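Local coordinates for protein beta-lactamase Rm3 (Uncultured bacterium, PDB 5IQK) that probably hydrolyses the beta-lactam ring of antibiotics as a zinc-dependent subclass B3 metallo-beta-lactamase, at residues V36-I45 with N141-A149; I67-N75 with L89-A99. One frame throughout, in Å; residues are numbered along the deposited sequence.

Interaction 1. Residues V36-I45 with N141-A149; sequences VTSPQGHVLI and NVGPVYLTA
At the seam between the two beta-sheets of the metallo-beta-lactamase fold, Val43 meets Leu147 tip to tip. Both methyls of Val43 touch Leu147 CD1, the nearer being Val43 CG2 at 3.5 Å. Val142 and Val145 also meet this methyl: Val43 CG2 lies 3.6 Å from Val142 CG2, the two valines running past one another head to tail, and Val145 CG1 approaches it more loosely. With its CG1 anti to the backbone N (chi1 179°), Val43 holds CG2 where it can reach all three partners. On the neighbouring hairpin strand, Val36, paired with Val43, sets CG1 3.7 Å from Val145 CG2. No hydrogen bond joins the segments, and strands 42-45 and 145-149 pass 9.0 Å apart at 29°; they belong to the two facing sheets of the alpha-beta/beta-alpha sandwich. Val36, Ile45 and Leu147 also touch Trp164 of strand 160-168. Toward the surface, two turns meet. The type I turn Ser38-Gly41 is braced from within by Ser38 OG, which accepts from Gln40 N in an ST turn and donates 2.7 Å to Gly41 O, on a lone pair in the carbonyl plane. Opposite it stands the type II' turn Val142-Val145, with Gly143 at positive phi. Gln40 extends its amide across this turn and sets OE1 3.1 Å from Gly143 CA, while Pro144 CD comes within 3.7 Å of Ser38 OG.

Interaction 2. Residues I67-N75 with L89-A99; sequences IEDVKLILN and LQRRSNALVAA
Ile73 binds 89-99 through both its backbone polar atoms: its N donates to Leu96 O at 3.0 Å, and its O receives Ala98 N at 2.8 Å. Asn75 N then donates to Ala98 O, more bent at the hydrogen (145°). The Ile73 bonds join strands 70-74 and 96-99 in parallel, and the Asn75 bond carries the pairing one residue past the strand; Ile73 CB lies against Val97 CG2 on one face and Leu74 CD2 against Ala98 CB, 3.7 Å away, on the other. Ile73 also serves the helix. Its CG1 is anti to the carbonyl carbon (chi1 -58°), which carries CD1 under the last helical turn, 3.9 Å from Leu89 CB and close to Ser93 OG. Ile67 crosses Arg92 at about a right angle, CG1 lying 3.8 Å from Arg92 CB, and its CD1 faces Leu89 CD2. Strand, helix and parallel strand thus make a beta-alpha-beta crossover, with the zinc ligands His77, His79, Asp81 and His82 on the connection between Asn75 and helix 86-93. The exit from that helix is fixed by Ser93 OG, which donates to Leu89 O at 2.7 Å and accepts from Ala95 N in an ST turn. Gln90 NE2 reaches past the turn to Ala95 O at 2.9 Å and also bonds Asp130 O. Two waters bridge the contact: one links Val70 O with Ser93 O, the other accepts from Arg92 NE in the guanidinium plane and donates to Glu68 OE2 and Arg92 O. Glu68 and Arg92 therefore meet through water, without a direct salt bridge. At the zinc-site end, Asn75 ND2 bonds His77 O and Trp162 NE1 bonds Asn75 O, tying the strand's exit to a metal-ligand residue and to the second sheet.

In the fold
The centres of interactions 1 and 2 lie 11 Å apart, in the same half of the molecule. Along the sequence, interaction 2 falls inside the span that interaction 1 brackets: 36-45, 67-75 and 89-99 come in order, and 141-149 returns last. The first three contribute adjacent strands 42-45, 70-74 and 96-99 to one mixed sheet, where probable backbone bonds, Lys71 N to His42 O and Leu74 N to Leu44 O, connect the two contacts. Interaction 2 joins two of its strands and lays the end of helix 86-93 on them; interaction 1 sets the second sheet against it, Val142 also touching Leu72. Interaction 2 runs up to the zinc site, the Asn75 side chain about 9 Å from a zinc ion; interaction 1 approaches at Ile45, about 12 Å away.

Interaction 1. Residues V36-I45 with N141-A149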
loop_
_atom_site.group_PDB
_atom_site.type_symbol
_atom_site.label_atom_id
_atom_site.label_comp_id
_atom_site.label_asym_id
_atom_site.label_seq_id
_atom_site.Cartn_x
_atom_site.Cartn_y
_atom_site.Cartn_z
ATOM N N VAL A 36 -7.141 9.162 5.323
ATOM C CA VAL A 36 -8.556 9.302 5.046
ATOM C C VAL A 36 -9.223 9.830 6.320
ATOM O O VAL A 36 -9.260 9.143 7.340
ATOM C CB VAL A 36 -9.217 7.967 4.607
ATOM C CG1 VAL A 36 -10.646 8.234 4.126
ATOM C CG2 VAL A 36 -8.379 7.261 3.526
ATOM N N THR A 37 -9.743 11.047 6.257
ATOM C CA THR A 37 -10.090 11.790 7.464
ATOM C C THR A 37 -11.585 11.812 7.786
ATOM O O THR A 37 -12.431 11.604 6.916
ATOM C CB THR A 37 -9.621 13.248 7.355
ATOM O OG1 THR A 37 -10.326 13.892 6.287
ATOM C CG2 THR A 37 -8.108 13.318 7.081
ATOM N N SER A 38 -11.890 12.079 9.050
ATOM C CA SER A 38 -13.261 12.351 9.474
ATOM C C SER A 38 -13.212 13.124 10.784
ATOM O O SER A 38 -12.167 13.204 11.424
ATOM C CB SER A 38 -14.062 11.057 9.638
ATOM O OG SER A 38 -13.903 10.520 10.940
ATOM N N PRO A 39 -14.345 13.719 11.188
ATOM C CA PRO A 39 -14.344 14.440 12.467
ATOM C C PRO A 39 -14.267 13.501 13.673
ATOM O O PRO A 39 -14.047 13.955 14.794
ATOM C CB PRO A 39 -15.670 15.202 12.437
ATOM C CG PRO A 39 -16.535 14.431 11.501
ATOM C CD PRO A 39 -15.614 13.880 10.457
ATOM N N GLN A 40 -14.443 12.207 13.427
ATOM C CA GLN A 40 -14.348 11.187 14.467
ATOM C C GLN A 40 -12.977 10.500 14.479
ATOM O O GLN A 40 -12.775 9.516 15.179
ATOM C CB GLN A 40 -15.448 10.145 14.279
ATOM C CG GLN A 40 -16.861 10.708 14.453
ATOM C CD GLN A 40 -17.933 9.677 14.191
ATOM O OE1 GLN A 40 -17.807 8.522 14.596
ATOM N NE2 GLN A 40 -18.998 10.086 13.508
ATOM N N GLY A 41 -12.042 11.031 13.703
ATOM C CA GLY A 41 -10.700 10.477 13.642
ATOM C C GLY A 41 -10.390 9.944 12.260
ATOM O O GLY A 41 -11.279 9.852 11.412
ATOM N N HIS A 42 -9.133 9.563 12.035
ATOM C CA HIS A 42 -8.683 9.220 10.695
ATOM C C HIS A 42 -8.158 7.801 10.524
ATOM O O HIS A 42 -7.807 7.111 11.481
ATOM C CB HIS A 42 -7.572 10.166 10.236
ATOM C CG HIS A 42 -7.751 11.579 10.683
ATOM N ND1 HIS A 42 -8.938 12.269 10.532
ATOM C CD2 HIS A 42 -6.898 12.430 11.298
ATOM C CE1 HIS A 42 -8.800 13.487 11.019
ATOM N NE2 HIS A 42 -7.572 13.612 11.490
ATOM N N VAL A 43 -8.086 7.409 9.264
ATOM C CA VAL A 43 -7.475 6.147 8.861
ATOM C C VAL A 43 -6.194 6.469 8.108
ATOM O O VAL A 43 -6.167 7.389 7.285
ATOM C CB VAL A 43 -8.405 5.320 7.981
ATOM C CG1 VAL A 43 -7.713 4.004 7.548
ATOM C CG2 VAL A 43 -9.696 5.018 8.728
ATOM N N LEU A 44 -5.127 5.736 8.423
ATOM C CA LEU A 44 -3.844 5.908 7.754
ATOM C C LEU A 44 -3.480 4.605 7.084
ATOM O O LEU A 44 -3.597 3.552 7.698
ATOM C CB LEU A 44 -2.759 6.331 8.745
ATOM C CG LEU A 44 -1.356 6.576 8.199
ATOM C CD1 LEU A 44 -1.388 7.704 7.185
ATOM C CD2 LEU A 44 -0.396 6.898 9.334
ATOM N N ILE A 45 -3.089 4.678 5.818
ATOM C CA ILE A 45 -2.721 3.486 5.068
ATOM C C ILE A 45 -1.231 3.476 4.775
ATOM O O ILE A 45 -0.714 4.376 4.110
ATOM C CB ILE A 45 -3.510 3.378 3.753
ATOM C CG1 ILE A 45 -5.010 3.511 4.026
ATOM C CG2 ILE A 45 -3.231 2.044 3.057
ATOM C CD1 ILE A 45 -5.862 3.372 2.791
ATOM N N ASN A 141 -13.983 0.353 9.987
ATOM C CA ASN A 141 -14.427 1.739 9.984
ATOM C C ASN A 141 -13.858 2.563 11.120
ATOM O O ASN A 141 -13.468 2.037 12.166
ATOM C CB ASN A 141 -15.958 1.810 10.018
ATOM C CG ASN A 141 -16.527 1.646 11.414
ATOM O OD1 ASN A 141 -16.537 0.545 11.962
ATOM N ND2 ASN A 141 -17.014 2.747 11.996
ATOM N N VAL A 142 -13.768 3.863 10.861
ATOM C CA VAL A 142 -13.555 4.864 11.889
ATOM C C VAL A 142 -14.637 5.888 11.625
ATOM O O VAL A 142 -14.569 6.635 10.656
ATOM C CB VAL A 142 -12.160 5.516 11.830
ATOM C CG1 VAL A 142 -12.044 6.624 12.886
ATOM C CG2 VAL A 142 -11.062 4.466 12.002
ATOM N N GLY A 143 -15.656 5.904 12.475
ATOM C CA GLY A 143 -16.810 6.740 12.230
ATOM C C GLY A 143 -17.459 6.426 10.897
ATOM O O GLY A 143 -17.803 5.277 10.630
ATOM N N PRO A 144 -17.597 7.441 10.036
ATOM C CA PRO A 144 -18.311 7.310 8.762
ATOM C C PRO A 144 -17.488 6.753 7.604
ATOM O O PRO A 144 -18.073 6.427 6.573
ATOM C CB PRO A 144 -18.710 8.751 8.461
ATOM C CG PRO A 144 -17.564 9.532 8.998
ATOM C CD PRO A 144 -17.187 8.833 10.283
ATOM N N VAL A 145 -16.172 6.642 7.753
ATOM C CA VAL A 145 -15.364 6.084 6.671
ATOM C C VAL A 145 -15.258 4.575 6.823
ATOM O O VAL A 145 -14.796 4.061 7.841
ATOM C CB VAL A 145 -13.959 6.709 6.608
ATOM C CG1 VAL A 145 -13.359 6.823 7.983
ATOM C CG2 VAL A 145 -13.033 5.909 5.678
ATOM N N TYR A 146 -15.746 3.879 5.805
ATOM C CA TYR A 146 -15.785 2.425 5.785
ATOM C C TYR A 146 -14.864 1.862 4.729
ATOM O O TYR A 146 -14.973 2.193 3.547
ATOM C CB TYR A 146 -17.210 1.928 5.575
ATOM C CG TYR A 146 -18.076 2.166 6.788
ATOM C CD1 TYR A 146 -18.342 1.133 7.680
ATOM C CD2 TYR A 146 -18.616 3.416 7.049
ATOM C CE1 TYR A 146 -19.132 1.339 8.800
ATOM C CE2 TYR A 146 -19.402 3.635 8.171
ATOM C CZ TYR A 146 -19.657 2.595 9.042
ATOM O OH TYR A 146 -20.446 2.812 10.155
ATOM N N LEU A 147 -13.909 1.064 5.187
ATOM C CA LEU A 147 -12.892 0.491 4.322
ATOM C C LEU A 147 -13.157 -0.992 4.162
ATOM O O LEU A 147 -13.687 -1.630 5.077
ATOM C CB LEU A 147 -11.509 0.745 4.903
ATOM C CG LEU A 147 -11.204 2.241 4.925
ATOM C CD1 LEU A 147 -10.803 2.671 6.314
ATOM C CD2 LEU A 147 -10.104 2.547 3.927
ATOM N N THR A 148 -12.825 -1.529 2.994
ATOM C CA THR A 148 -12.977 -2.954 2.739
ATOM C C THR A 148 -11.653 -3.510 2.247
ATOM O O THR A 148 -10.998 -2.928 1.379
ATOM C CB THR A 148 -14.093 -3.245 1.706
ATOM O OG1 THR A 148 -15.332 -2.722 2.189
ATOM C CG2 THR A 148 -14.256 -4.741 1.480
ATOM N N ALA A 149 -11.246 -4.622 2.845
ATOM C CA ALA A 149 -10.006 -5.291 2.473
ATOM C C ALA A 149 -10.231 -6.284 1.342
ATOM O O ALA A 149 -11.246 -6.979 1.301
ATOM C CB ALA A 149 -9.418 -5.988 3.678
#

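Interaction 2. Residues I67-N75 with L89-A99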
loop_
_atom_site.group_PDB
_atom_site.type_symbol
_atom_site.label_atom_id
_atom_site.label_comp_id
_atom_site.label_asym_id
_atom_site.label_seq_id
_atom_site.Cartn_x
_atom_site.Cartn_y
_atom_site.Cartn_z
ATOM N N ILE A 67 -1.409 13.142 14.101
ATOM C CA ILE A 67 -1.190 11.700 14.207
ATOM C C ILE A 67 -2.002 11.170 15.387
ATOM O O ILE A 67 -2.453 10.030 15.386
ATOM C CB ILE A 67 0.311 11.358 14.385
ATOM C CG1 ILE A 67 0.531 9.837 14.379
ATOM C CG2 ILE A 67 0.871 11.991 15.654
ATOM C CD1 ILE A 67 0.115 9.187 13.091
ATOM N N GLU A 68 -2.238 12.037 16.373
ATOM C CA GLU A 68 -2.981 11.660 17.564
ATOM C C GLU A 68 -4.433 11.342 17.227
ATOM O O GLU A 68 -5.133 10.704 18.010
ATOM C CB GLU A 68 -2.920 12.785 18.612
ATOM C CG GLU A 68 -1.548 12.984 19.240
ATOM C CD GLU A 68 -0.640 13.884 18.412
ATOM O OE1 GLU A 68 -1.095 14.413 17.371
ATOM O OE2 GLU A 68 0.537 14.052 18.796
ATOM N N ASP A 69 -4.893 11.805 16.070
ATOM C CA ASP A 69 -6.282 11.600 15.677
ATOM C C ASP A 69 -6.453 10.405 14.745
ATOM O O ASP A 69 -7.567 10.080 14.339
ATOM C CB ASP A 69 -6.838 12.862 15.024
ATOM C CG ASP A 69 -6.983 14.006 16.017
ATOM O OD1 ASP A 69 -7.251 13.724 17.203
ATOM O OD2 ASP A 69 -6.827 15.173 15.617
ATOM N N VAL A 70 -5.345 9.767 14.387
ATOM C CA VAL A 70 -5.413 8.530 13.622
ATOM C C VAL A 70 -5.907 7.411 14.526
ATOM O O VAL A 70 -5.307 7.132 15.555
ATOM C CB VAL A 70 -4.044 8.173 13.019
ATOM C CG1 VAL A 70 -4.042 6.733 12.473
ATOM C CG2 VAL A 70 -3.694 9.161 11.932
ATOM N N LYS A 71 -7.001 6.766 14.148
ATOM C CA LYS A 71 -7.581 5.748 15.019
ATOM C C LYS A 71 -7.457 4.343 14.442
ATOM O O LYS A 71 -7.697 3.361 15.136
ATOM C CB LYS A 71 -9.034 6.094 15.313
ATOM C CG LYS A 71 -9.122 7.408 16.098
ATOM C CD LYS A 71 -10.462 7.669 16.729
ATOM C CE LYS A 71 -10.458 9.053 17.373
ATOM N NZ LYS A 71 -9.141 9.352 18.011
ATOM N N LEU A 72 -7.065 4.254 13.178
ATOM C CA LEU A 72 -6.839 2.959 12.538
ATOM C C LEU A 72 -5.743 3.083 11.495
ATOM O O LEU A 72 -5.754 4.013 10.697
ATOM C CB LEU A 72 -8.118 2.444 11.886
ATOM C CG LEU A 72 -8.072 1.100 11.151
ATOM C CD1 LEU A 72 -7.682 -0.053 12.069
ATOM C CD2 LEU A 72 -9.400 0.836 10.478
ATOM N N ILE A 73 -4.801 2.146 11.517
ATOM C CA ILE A 73 -3.725 2.091 10.533
ATOM C C ILE A 73 -3.847 0.791 9.739
ATOM O O ILE A 73 -3.982 -0.282 10.333
ATOM C CB ILE A 73 -2.341 2.148 11.199
ATOM C CG1 ILE A 73 -2.210 3.421 12.042
ATOM C CG2 ILE A 73 -1.232 2.028 10.150
ATOM C CD1 ILE A 73 -0.964 3.457 12.893
ATOM N N LEU A 74 -3.829 0.895 8.414
ATOM C CA LEU A 74 -3.948 -0.272 7.542
ATOM C C LEU A 74 -2.624 -0.591 6.863
ATOM O O LEU A 74 -1.852 0.299 6.543
ATOM C CB LEU A 74 -5.013 -0.050 6.478
ATOM C CG LEU A 74 -6.341 0.453 7.063
ATOM C CD1 LEU A 74 -7.353 0.692 5.961
ATOM C CD2 LEU A 74 -6.884 -0.503 8.113
ATOM N N ASN A 75 -2.380 -1.876 6.645
ATOM C CA ASN A 75 -1.177 -2.333 5.969
ATOM C C ASN A 75 -1.512 -2.952 4.611
ATOM O O ASN A 75 -2.574 -3.558 4.443
ATOM C CB ASN A 75 -0.434 -3.346 6.847
ATOM C CG ASN A 75 0.735 -4.000 6.127
ATOM O OD1 ASN A 75 0.736 -5.212 5.890
ATOM N ND2 ASN A 75 1.719 -3.196 5.747
ATOM N N LEU A 89 4.359 4.830 14.047
ATOM C CA LEU A 89 3.054 5.423 13.799
ATOM C C LEU A 89 2.045 4.937 14.835
ATOM O O LEU A 89 1.235 5.725 15.348
ATOM C CB LEU A 89 2.577 5.104 12.384
ATOM C CG LEU A 89 3.420 5.760 11.290
ATOM C CD1 LEU A 89 3.047 5.220 9.925
ATOM C CD2 LEU A 89 3.266 7.292 11.343
ATOM N N GLN A 90 2.116 3.655 15.171
ATOM C CA GLN A 90 1.252 3.108 16.215
ATOM C C GLN A 90 1.519 3.753 17.569
ATOM O O GLN A 90 0.587 4.147 18.264
ATOM C CB GLN A 90 1.427 1.597 16.323
ATOM C CG GLN A 90 0.749 0.974 17.537
ATOM C CD GLN A 90 0.528 -0.512 17.341
ATOM O OE1 GLN A 90 1.393 -1.326 17.668
ATOM N NE2 GLN A 90 -0.638 -0.875 16.815
ATOM N N ARG A 91 2.788 3.880 17.939
ATOM C CA ARG A 91 3.130 4.488 19.221
ATOM C C ARG A 91 2.626 5.922 19.323
ATOM O O ARG A 91 2.153 6.344 20.378
ATOM C CB ARG A 91 4.637 4.461 19.452
ATOM C CG ARG A 91 5.164 3.146 19.987
ATOM C CD ARG A 91 6.569 3.319 20.542
ATOM N NE ARG A 91 7.470 3.949 19.577
ATOM C CZ ARG A 91 8.150 3.284 18.646
ATOM N NH1 ARG A 91 8.020 1.969 18.547
ATOM N NH2 ARG A 91 8.951 3.934 17.810
ATOM N N ARG A 92 2.711 6.664 18.222
ATOM C CA ARG A 92 2.350 8.085 18.238
ATOM C C ARG A 92 0.837 8.304 18.156
ATOM O O ARG A 92 0.336 9.365 18.532
ATOM C CB ARG A 92 3.046 8.825 17.088
ATOM C CG ARG A 92 4.567 8.979 17.239
ATOM C CD ARG A 92 4.923 10.023 18.294
ATOM N NE ARG A 92 4.422 11.351 17.943
ATOM C CZ ARG A 92 5.068 12.211 17.161
ATOM N NH1 ARG A 92 6.256 11.901 16.664
ATOM N NH2 ARG A 92 4.531 13.388 16.885
ATOM N N SER A 93 0.110 7.313 17.649
ATOM C CA SER A 93 -1.338 7.442 17.496
ATOM C C SER A 93 -2.122 6.604 18.501
ATOM O O SER A 93 -3.280 6.911 18.812
ATOM C CB SER A 93 -1.749 7.059 16.076
ATOM O OG SER A 93 -1.465 5.694 15.824
ATOM N N ASN A 94 -1.479 5.544 18.989
ATOM C CA ASN A 94 -2.111 4.540 19.834
ATOM C C ASN A 94 -3.222 3.824 19.060
ATOM O O ASN A 94 -4.158 3.290 19.645
ATOM C CB ASN A 94 -2.649 5.178 21.127
ATOM C CG ASN A 94 -2.860 4.169 22.231
ATOM O OD1 ASN A 94 -2.250 3.101 22.231
ATOM N ND2 ASN A 94 -3.719 4.505 23.187
ATOM N N ALA A 95 -3.090 3.800 17.735
ATOM C CA ALA A 95 -4.056 3.141 16.863
ATOM C C ALA A 95 -3.735 1.666 16.678
ATOM O O ALA A 95 -2.572 1.268 16.718
ATOM C CB ALA A 95 -4.102 3.831 15.498
ATOM N N LEU A 96 -4.768 0.855 16.469
ATOM C CA LEU A 96 -4.557 -0.530 16.059
ATOM C C LEU A 96 -4.122 -0.599 14.606
ATOM O O LEU A 96 -4.472 0.276 13.815
ATOM C CB LEU A 96 -5.818 -1.361 16.257
ATOM C CG LEU A 96 -6.160 -1.615 17.719
ATOM C CD1 LEU A 96 -7.606 -2.052 17.857
ATOM C CD2 LEU A 96 -5.204 -2.662 18.275
ATOM N N VAL A 97 -3.363 -1.639 14.266
ATOM C CA VAL A 97 -2.935 -1.871 12.893
ATOM C C VAL A 97 -3.664 -3.085 12.312
ATOM O O VAL A 97 -3.692 -4.152 12.927
ATOM C CB VAL A 97 -1.404 -2.097 12.798
ATOM C CG1 VAL A 97 -1.026 -2.576 11.428
ATOM C CG2 VAL A 97 -0.649 -0.816 13.141
ATOM N N ALA A 98 -4.257 -2.928 11.135
ATOM C CA ALA A 98 -4.919 -4.056 10.485
ATOM C C ALA A 98 -4.071 -4.571 9.323
ATOM O O ALA A 98 -3.597 -3.798 8.492
ATOM C CB ALA A 98 -6.306 -3.661 10.000
ATOM N N ALA A 99 -3.891 -5.883 9.281
ATOM C CA ALA A 99 -3.086 -6.522 8.248
ATOM C C ALA A 99 -3.612 -7.916 8.003
ATOM O O ALA A 99 -4.321 -8.468 8.848
ATOM C CB ALA A 99 -1.631 -6.566 8.652
HETATM O O HOH W 1 2.214 11.361 19.398
HETATM O O HOH W 2 -5.700 6.514 18.198
#